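Local coordinates for Sca-family protein (Rickettsia rickettsii, PDB 4LQ8) that is the rickettsial surface cell antigen Sca4, represented by its N-terminal head domain, and probably takes part in cell adhesion, at residues N80-E83 / Q84-K87; P135-K138 / K139-S143; E265-G269 / K270-K274; L304-T307 / R308-K312. All blocks are in the same frame, centred on the assembly; numbering follows the deposited sequence.

Interaction 1. Residues N80-E83 / Q84-K87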
# COMPACT_ATOMS: atom_id res chain seq x y z
N ASN A 80 6.52 8.84 11.61
CA ASN A 80 5.52 9.85 11.97
C ASN A 80 4.53 9.27 12.98
O ASN A 80 4.17 9.97 13.91
CB ASN A 80 4.81 10.41 10.77
CG ASN A 80 5.72 11.26 9.95
OD1 ASN A 80 6.08 12.36 10.35
ND2 ASN A 80 6.10 10.78 8.79
N LEU A 81 4.15 7.99 12.81
CA LEU A 81 3.23 7.30 13.74
C LEU A 81 3.83 7.21 15.15
O LEU A 81 3.15 7.53 16.12
CB LEU A 81 2.87 5.91 13.19
CG LEU A 81 2.06 4.96 14.08
CD1 LEU A 81 0.73 5.59 14.53
CD2 LEU A 81 1.78 3.66 13.31
N ILE A 82 5.09 6.79 15.27
CA ILE A 82 5.78 6.70 16.56
C ILE A 82 5.86 8.07 17.24
O ILE A 82 5.59 8.16 18.44
CB ILE A 82 7.16 6.00 16.41
CG1 ILE A 82 6.98 4.48 16.08
CG2 ILE A 82 8.08 6.23 17.63
CD1 ILE A 82 6.25 3.66 17.10
N GLU A 83 6.18 9.14 16.47
CA GLU A 83 6.24 10.51 16.97
C GLU A 83 4.89 10.89 17.58
O GLU A 83 4.87 11.44 18.68
CB GLU A 83 6.60 11.50 15.86
CG GLU A 83 8.10 11.60 15.64
CD GLU A 83 8.86 12.06 16.87
OE1 GLU A 83 8.44 13.06 17.48
OE2 GLU A 83 9.81 11.35 17.27
N GLN A 84 3.77 10.54 16.89
CA GLN A 84 2.42 10.81 17.38
C GLN A 84 2.14 10.03 18.66
O GLN A 84 1.59 10.61 19.59
CB GLN A 84 1.35 10.55 16.30
CG GLN A 84 -0.07 10.97 16.75
CD GLN A 84 -0.21 12.45 16.98
OE1 GLN A 84 -0.03 13.26 16.07
NE2 GLN A 84 -0.54 12.85 18.20
N ILE A 85 2.54 8.73 18.72
CA ILE A 85 2.35 7.90 19.92
C ILE A 85 3.12 8.55 21.09
O ILE A 85 2.54 8.71 22.17
CB ILE A 85 2.77 6.42 19.69
CG1 ILE A 85 1.86 5.73 18.64
CG2 ILE A 85 2.75 5.64 21.05
CD1 ILE A 85 2.30 4.32 18.15
N LEU A 86 4.39 8.97 20.85
CA LEU A 86 5.20 9.63 21.89
C LEU A 86 4.55 10.90 22.39
O LEU A 86 4.59 11.16 23.60
CB LEU A 86 6.65 9.89 21.45
CG LEU A 86 7.52 8.62 21.20
CD1 LEU A 86 8.89 9.02 20.64
CD2 LEU A 86 7.71 7.78 22.47
N LYS A 87 3.92 11.69 21.49
CA LYS A 87 3.20 12.90 21.90
C LYS A 87 1.97 12.51 22.72
O LYS A 87 1.72 13.13 23.75
CB LYS A 87 2.78 13.75 20.68
CG LYS A 87 3.93 14.50 20.01
CD LYS A 87 3.42 15.31 18.83
CE LYS A 87 3.42 14.54 17.54
NZ LYS A 87 2.96 15.38 16.41
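Leu86 N donates to Ile82 O at 2.8 Å, one of four successive i to i+4 hydrogen bonds that tie Asn80, Leu81, Ile82 and Glu83 to Gln84, Ile85, Leu86 and Lys87. It is fairly straight, with 166° at the hydrogen. The next bond back runs from Ile85 N to Leu81 O at 2.9 Å.

Ile85 meets two residues of the turn before it. Its CD1 is 4.1 Å from Leu81 CG, and the same methyl lies 4.1 Å from Ile82 CD1. An extended chi2 of 170° carries this methyl to the two neighbours. Ile82 uses its other branch for Leu86: CG2 is 4.2 Å from Leu86 CD1. The side chains of each pair meet at a slant.

Leu81, Ile82 and Ile85 are buried on the inward side of helix 64-90, in the helical part of the head domain, with Leu86 at the border. Other helices cover that side. Phe119 of helix 116-120 touches Leu81 and Ile82, Phe118 touches Ile82 and Ile85, Ile105 of helix 95-111 reaches Ile82, Ile85 and Leu86, and Leu137 of helix 135-155 meets Leu81.

Glu83 and Lys87 are exposed. Glu83 OE1 and Lys87 NZ are 6.0 Å apart, too far for a salt bridge, and any attraction is probably weak. Lys140 of helix 135-155 lies close to Lys87. Lys87 bends at chi3 (-89°), which folds CE back to 3.6 Å from Glu83 O. Gln84 is buried, and its NE2 is hydrogen-bonded to Asp88 OD1, one turn further along the helix.

Interaction 2. Residues P135-K138 / K139-S143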
# COMPACT_ATOMS: atom_id res chain seq x y z
N PRO A 135 -5.99 13.83 13.19
CA PRO A 135 -5.88 14.52 11.88
C PRO A 135 -4.49 15.12 11.64
O PRO A 135 -4.05 15.14 10.49
CB PRO A 135 -6.96 15.61 11.94
CG PRO A 135 -7.83 15.26 13.11
CD PRO A 135 -6.98 14.49 14.07
N GLU A 136 -3.79 15.58 12.69
CA GLU A 136 -2.43 16.14 12.54
C GLU A 136 -1.44 15.09 12.01
O GLU A 136 -0.62 15.42 11.16
CB GLU A 136 -1.89 16.87 13.80
CG GLU A 136 -1.88 16.04 15.08
CD GLU A 136 -3.11 16.14 15.96
OE1 GLU A 136 -4.25 16.01 15.45
OE2 GLU A 136 -2.93 16.33 17.19
N LEU A 137 -1.57 13.81 12.46
CA LEU A 137 -0.76 12.72 11.94
C LEU A 137 -1.16 12.44 10.49
O LEU A 137 -0.29 12.37 9.64
CB LEU A 137 -0.87 11.44 12.80
CG LEU A 137 -0.19 10.18 12.23
CD1 LEU A 137 1.29 10.42 11.92
CD2 LEU A 137 -0.37 9.00 13.15
N LYS A 138 -2.48 12.30 10.22
CA LYS A 138 -3.00 12.02 8.89
C LYS A 138 -2.45 13.00 7.85
O LYS A 138 -2.00 12.57 6.79
CB LYS A 138 -4.54 12.01 8.90
CG LYS A 138 -5.15 11.52 7.60
CD LYS A 138 -4.86 10.03 7.36
CE LYS A 138 -5.69 9.48 6.23
NZ LYS A 138 -5.09 9.84 4.93
N LYS A 139 -2.43 14.29 8.19
CA LYS A 139 -1.92 15.38 7.34
C LYS A 139 -0.44 15.09 6.97
O LYS A 139 -0.08 15.19 5.79
CB LYS A 139 -2.07 16.72 8.09
CG LYS A 139 -1.45 17.92 7.39
CD LYS A 139 -1.23 19.12 8.33
CE LYS A 139 0.24 19.43 8.57
NZ LYS A 139 0.82 18.64 9.70
N LYS A 140 0.39 14.69 7.98
CA LYS A 140 1.80 14.38 7.79
C LYS A 140 1.96 13.16 6.86
O LYS A 140 2.73 13.21 5.90
CB LYS A 140 2.51 14.09 9.13
CG LYS A 140 2.57 15.29 10.05
CD LYS A 140 3.36 14.98 11.31
CE LYS A 140 3.53 16.23 12.15
NZ LYS A 140 2.34 16.53 12.96
N LEU A 141 1.20 12.09 7.14
CA LEU A 141 1.26 10.87 6.32
C LEU A 141 0.93 11.18 4.87
O LEU A 141 1.67 10.78 3.97
CB LEU A 141 0.34 9.78 6.88
CG LEU A 141 0.70 9.25 8.27
CD1 LEU A 141 -0.32 8.27 8.75
CD2 LEU A 141 2.09 8.61 8.27
N GLU A 142 -0.12 11.98 4.65
CA GLU A 142 -0.54 12.36 3.31
C GLU A 142 0.55 13.08 2.50
O GLU A 142 0.78 12.71 1.35
CB GLU A 142 -1.84 13.18 3.35
CG GLU A 142 -3.04 12.34 3.77
CD GLU A 142 -4.36 13.08 3.83
OE1 GLU A 142 -4.44 14.19 3.26
OE2 GLU A 142 -5.33 12.54 4.41
N SER A 143 1.22 14.10 3.09
CA SER A 143 2.23 14.83 2.35
C SER A 143 3.46 13.96 2.07
O SER A 143 4.00 14.07 0.98
CB SER A 143 2.62 16.14 3.03
OG SER A 143 3.48 15.90 4.12
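Lys138 and Glu142 form a salt bridge one helical turn apart, with Lys138 NZ 2.8 Å from Glu142 OE2. The ammonium group comes to the anti side of that oxygen and sits 15° out of the carboxylate plane. The lysine chain bends at chi2 (67°) and again at chi4 (81°). These bends bring CG, CE and NZ all near Glu142 OE2. Lys138 CG is itself only 3.4 Å from Glu142 OE2. Glu142 in turn passes close to the lysine backbone, with CG 3.2 Å from Lys138 O. That carbonyl also accepts the Glu142 N-H, a routine helical bond.

On another side of the helix Leu137 and Leu141 pack together, with Leu137 CD1 3.9 Å from Leu141 CG. Lys140 runs back along the helix, beside Lys87 of helix 64-90, and brings NZ to 3.6 Å from Glu136 O. The backbone bond from Lys140 N to Glu136 O is weak, at 3.4 Å. Pro135 opens helix 135-155, and its O takes the Lys139 N-H.

Further out, the salt bridge is positioned by the end of strand 292-297 and the turn after it. Lys138 NZ also donates to Glu296 O, and Glu142 OE1 accepts from Gly298 N. His297 touches both side chains. The helix is thereby joined to the hairpin formed with strand 300-304. Leu137 faces helix 64-90, where it touches Asn80.

Both carboxylate oxygens of Glu142 are engaged, which limits rotation of the group. The nearby ammonium and the peptide N-H probably favour its charged form.

Interaction 3. Residues E265-G269 / K270-K274; sequences EGPNG and KPQLK
Lys270 meets Asn268 across the tip of a beta hairpin. Its backbone N donates to Asn268 OD1 at 3.2 Å, with the donor well above the amide plane, 61° out of it. Lys270 CB lies 3.4 Å from the same oxygen. The next atom, CG, is 3.4 Å from Asn268 ND2. The two side chains cross at about a right angle. Chi1 of Asn268 (60°) puts its CG between backbone N and carbonyl carbon and aims the amide this way. Beyond CG the lysine bends at chi2 and leads away. Its NZ ends at Asp234 in a salt bridge and at Gln232 O in a hydrogen bond.

The hairpin closes with Gly266 N donating to Lys270 O at 2.8 Å. A type I turn runs from Gly266 to Gly269. Gly269 has a positive phi of 96°, as in a type I turn with a G1 bulge. Glu265 and Pro271 form the first pair beyond it, an antiparallel non-hydrogen-bonded one. Gln272 OE1 is 4.0 Å from Pro267 CD and accepts from Lys274 NZ at 2.8 Å.

The turn links strands 258-265 and 271-277 of the mixed sheet. Strand 258-265 also pairs with 236-245, and Gly269 makes a backbone bond to Gly235 just before it. Leu273 packs on Met314 and Val318 of helix 308-320.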
# COMPACT_ATOMS: atom_id res chain seq x y z
N GLU A 265 13.39 -11.60 -7.44
CA GLU A 265 13.85 -12.92 -7.83
C GLU A 265 14.28 -13.71 -6.59
O GLU A 265 15.19 -13.29 -5.88
CB GLU A 265 15.01 -12.79 -8.84
CG GLU A 265 15.29 -14.08 -9.60
CD GLU A 265 16.26 -14.00 -10.77
OE1 GLU A 265 16.16 -13.04 -11.56
OE2 GLU A 265 17.07 -14.94 -10.92
N GLY A 266 13.55 -14.79 -6.32
CA GLY A 266 13.80 -15.68 -5.18
C GLY A 266 14.92 -16.68 -5.42
O GLY A 266 15.61 -16.61 -6.46
N PRO A 267 15.13 -17.64 -4.48
CA PRO A 267 16.22 -18.63 -4.67
C PRO A 267 16.03 -19.56 -5.87
O PRO A 267 17.02 -19.93 -6.50
CB PRO A 267 16.24 -19.40 -3.34
CG PRO A 267 15.42 -18.58 -2.37
CD PRO A 267 14.42 -17.86 -3.21
N ASN A 268 14.77 -19.89 -6.21
CA ASN A 268 14.38 -20.74 -7.34
C ASN A 268 14.31 -19.97 -8.69
O ASN A 268 14.04 -20.57 -9.73
CB ASN A 268 13.04 -21.44 -7.04
CG ASN A 268 11.85 -20.53 -6.78
OD1 ASN A 268 11.97 -19.30 -6.66
ND2 ASN A 268 10.67 -21.11 -6.67
N GLY A 269 14.55 -18.65 -8.64
CA GLY A 269 14.50 -17.76 -9.79
C GLY A 269 13.17 -17.06 -9.96
O GLY A 269 13.08 -16.05 -10.65
N LYS A 270 12.12 -17.58 -9.31
CA LYS A 270 10.77 -17.04 -9.42
C LYS A 270 10.58 -15.74 -8.63
O LYS A 270 11.16 -15.61 -7.54
CB LYS A 270 9.73 -18.08 -8.96
CG LYS A 270 9.86 -19.47 -9.58
CD LYS A 270 9.74 -19.49 -11.10
CE LYS A 270 10.17 -20.83 -11.67
NZ LYS A 270 10.69 -20.68 -13.05
N PRO A 271 9.73 -14.79 -9.12
CA PRO A 271 9.46 -13.56 -8.34
C PRO A 271 8.81 -13.93 -7.01
O PRO A 271 7.91 -14.77 -6.97
CB PRO A 271 8.50 -12.76 -9.23
CG PRO A 271 8.63 -13.36 -10.60
CD PRO A 271 8.97 -14.80 -10.39
N GLN A 272 9.34 -13.35 -5.93
CA GLN A 272 8.88 -13.60 -4.57
C GLN A 272 8.37 -12.29 -3.97
O GLN A 272 9.11 -11.30 -3.99
CB GLN A 272 10.04 -14.17 -3.73
CG GLN A 272 9.61 -14.77 -2.41
CD GLN A 272 10.65 -15.68 -1.83
OE1 GLN A 272 11.79 -15.29 -1.56
NE2 GLN A 272 10.26 -16.93 -1.60
N LEU A 273 7.13 -12.28 -3.44
CA LEU A 273 6.56 -11.08 -2.84
C LEU A 273 7.31 -10.69 -1.57
O LEU A 273 7.26 -11.41 -0.57
CB LEU A 273 5.05 -11.26 -2.61
CG LEU A 273 4.27 -10.07 -2.01
CD1 LEU A 273 4.39 -8.79 -2.87
CD2 LEU A 273 2.81 -10.45 -1.83
N LYS A 274 8.05 -9.57 -1.62
CA LYS A 274 8.89 -9.11 -0.50
C LYS A 274 8.28 -7.95 0.26
O LYS A 274 8.60 -7.73 1.43
CB LYS A 274 10.29 -8.69 -1.03
CG LYS A 274 11.07 -9.82 -1.74
CD LYS A 274 11.68 -10.82 -0.78
CE LYS A 274 12.35 -11.96 -1.49
NZ LYS A 274 12.89 -12.95 -0.53

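Interaction 4. Residues L304-T307 / R308-K312; sequences LAVT and RGKYK
Tyr311 meets Val306 and Thr307 through its backbone N and CB, while its flat ring leads away to other partners. The ring meets that of Phe284, the planes inclined at about 50°, and Leu282 of the same strand also touches the tyrosine. At the rim, the hydroxyl is hydrogen-bonded to Asp327 O. The tyrosine CG is anti to the backbone N, which directs the ring away from Val306. Val306 CG2 touches the base of the side chain, 4.2 Å from Tyr311 CB.

The same methyl packs on Lys310: Val306 CG2 is 3.7 Å from Lys310 CG, the two side chains crossing at about a right angle. Lys310 then bends at chi2 and chi3, and its NZ reaches Asp225 in a salt bridge and Phe226 O in a hydrogen bond.

Thr307 is the N-cap of helix 308-320, at the joint between strand 306-307 and the helix. Its OG1 accepts from Lys310 N at 3.3 Å, with 163° at the hydrogen. A chi1 of 62° turns the hydroxyl toward the helix start. The first backbone bond of the helix follows, from Tyr311 N to Thr307 O at 2.9 Å.

Neighbouring residues take up more of this joint. Thr307 OG1 has a weak hydrogen bond with Asp289 O, and Gly309 makes a backbone bond with Asp289. Arg308 is bonded through its backbone to Ala291, and its side chain packs on Phe284 and on Ala331 of strand 329-332.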
# COMPACT_ATOMS: atom_id res chain seq x y z
N LEU A 304 -8.49 1.57 -3.45
CA LEU A 304 -7.27 0.97 -3.96
C LEU A 304 -7.69 -0.35 -4.63
O LEU A 304 -8.77 -0.85 -4.33
CB LEU A 304 -6.20 0.78 -2.86
CG LEU A 304 -5.74 2.07 -2.12
CD1 LEU A 304 -4.68 1.74 -1.12
CD2 LEU A 304 -5.09 3.05 -3.07
N ALA A 305 -6.84 -0.92 -5.51
CA ALA A 305 -7.18 -2.12 -6.30
C ALA A 305 -6.94 -3.42 -5.56
O ALA A 305 -6.52 -4.40 -6.16
CB ALA A 305 -6.40 -2.09 -7.62
N VAL A 306 -7.17 -3.43 -4.26
CA VAL A 306 -6.92 -4.62 -3.44
C VAL A 306 -8.08 -4.85 -2.46
O VAL A 306 -8.58 -3.91 -1.82
CB VAL A 306 -5.51 -4.50 -2.75
CG1 VAL A 306 -5.47 -3.46 -1.61
CG2 VAL A 306 -4.99 -5.86 -2.29
N THR A 307 -8.55 -6.08 -2.38
CA THR A 307 -9.64 -6.39 -1.45
C THR A 307 -9.01 -6.76 -0.12
O THR A 307 -7.81 -7.01 -0.06
CB THR A 307 -10.50 -7.56 -1.96
OG1 THR A 307 -9.67 -8.71 -2.05
CG2 THR A 307 -11.22 -7.25 -3.30
N ARG A 308 -9.82 -6.86 0.94
CA ARG A 308 -9.34 -7.26 2.26
C ARG A 308 -8.69 -8.65 2.27
O ARG A 308 -7.62 -8.82 2.86
CB ARG A 308 -10.46 -7.17 3.28
CG ARG A 308 -9.90 -6.82 4.64
CD ARG A 308 -10.36 -7.71 5.73
NE ARG A 308 -10.15 -6.99 6.99
CZ ARG A 308 -10.87 -7.18 8.09
NH1 ARG A 308 -11.85 -8.08 8.10
NH2 ARG A 308 -10.61 -6.48 9.18
N GLY A 309 -9.33 -9.60 1.60
CA GLY A 309 -8.82 -10.97 1.51
C GLY A 309 -7.48 -10.99 0.80
O GLY A 309 -6.55 -11.61 1.28
N LYS A 310 -7.36 -10.26 -0.31
CA LYS A 310 -6.09 -10.20 -1.04
C LYS A 310 -5.00 -9.49 -0.19
O LYS A 310 -3.87 -9.98 -0.10
CB LYS A 310 -6.28 -9.51 -2.41
CG LYS A 310 -4.99 -9.40 -3.24
CD LYS A 310 -4.34 -10.74 -3.55
CE LYS A 310 -5.20 -11.61 -4.46
NZ LYS A 310 -4.47 -12.84 -4.82
N TYR A 311 -5.36 -8.39 0.46
CA TYR A 311 -4.45 -7.63 1.31
C TYR A 311 -3.90 -8.51 2.44
O TYR A 311 -2.68 -8.51 2.64
CB TYR A 311 -5.16 -6.41 1.88
CG TYR A 311 -4.26 -5.59 2.78
CD1 TYR A 311 -3.27 -4.76 2.25
CD2 TYR A 311 -4.41 -5.62 4.17
CE1 TYR A 311 -2.45 -3.99 3.07
CE2 TYR A 311 -3.60 -4.84 5.00
CZ TYR A 311 -2.62 -4.03 4.44
OH TYR A 311 -1.82 -3.26 5.24
N LYS A 312 -4.77 -9.26 3.14
CA LYS A 312 -4.35 -10.19 4.20
C LYS A 312 -3.43 -11.30 3.66
O LYS A 312 -2.44 -11.62 4.32
CB LYS A 312 -5.57 -10.80 4.94
CG LYS A 312 -6.48 -9.75 5.64
CD LYS A 312 -5.81 -8.90 6.74
CE LYS A 312 -6.68 -7.70 7.17
NZ LYS A 312 -6.20 -7.07 8.44

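The four contacts follow one another along the chain. Interactions 1 and 2 lie on helices 64-90 and 135-155 of the helical part. Their centres are about 12 Å apart and they touch: Leu137 packs against both Asn80 and Leu81. Interactions 3 and 4 belong to the part built on the mixed sheet. Their centres are about 21 Å apart, and helix 308-320, capped in interaction 4, also packs against the strand of interaction 3. Interactions 2 and 3 lie on opposite sides of the chain's centre, about 34 Å apart between centres. Interaction 2 helps join the two parts, because Lys138 and Glu142 also bond to strand 292-297 and the turn after it.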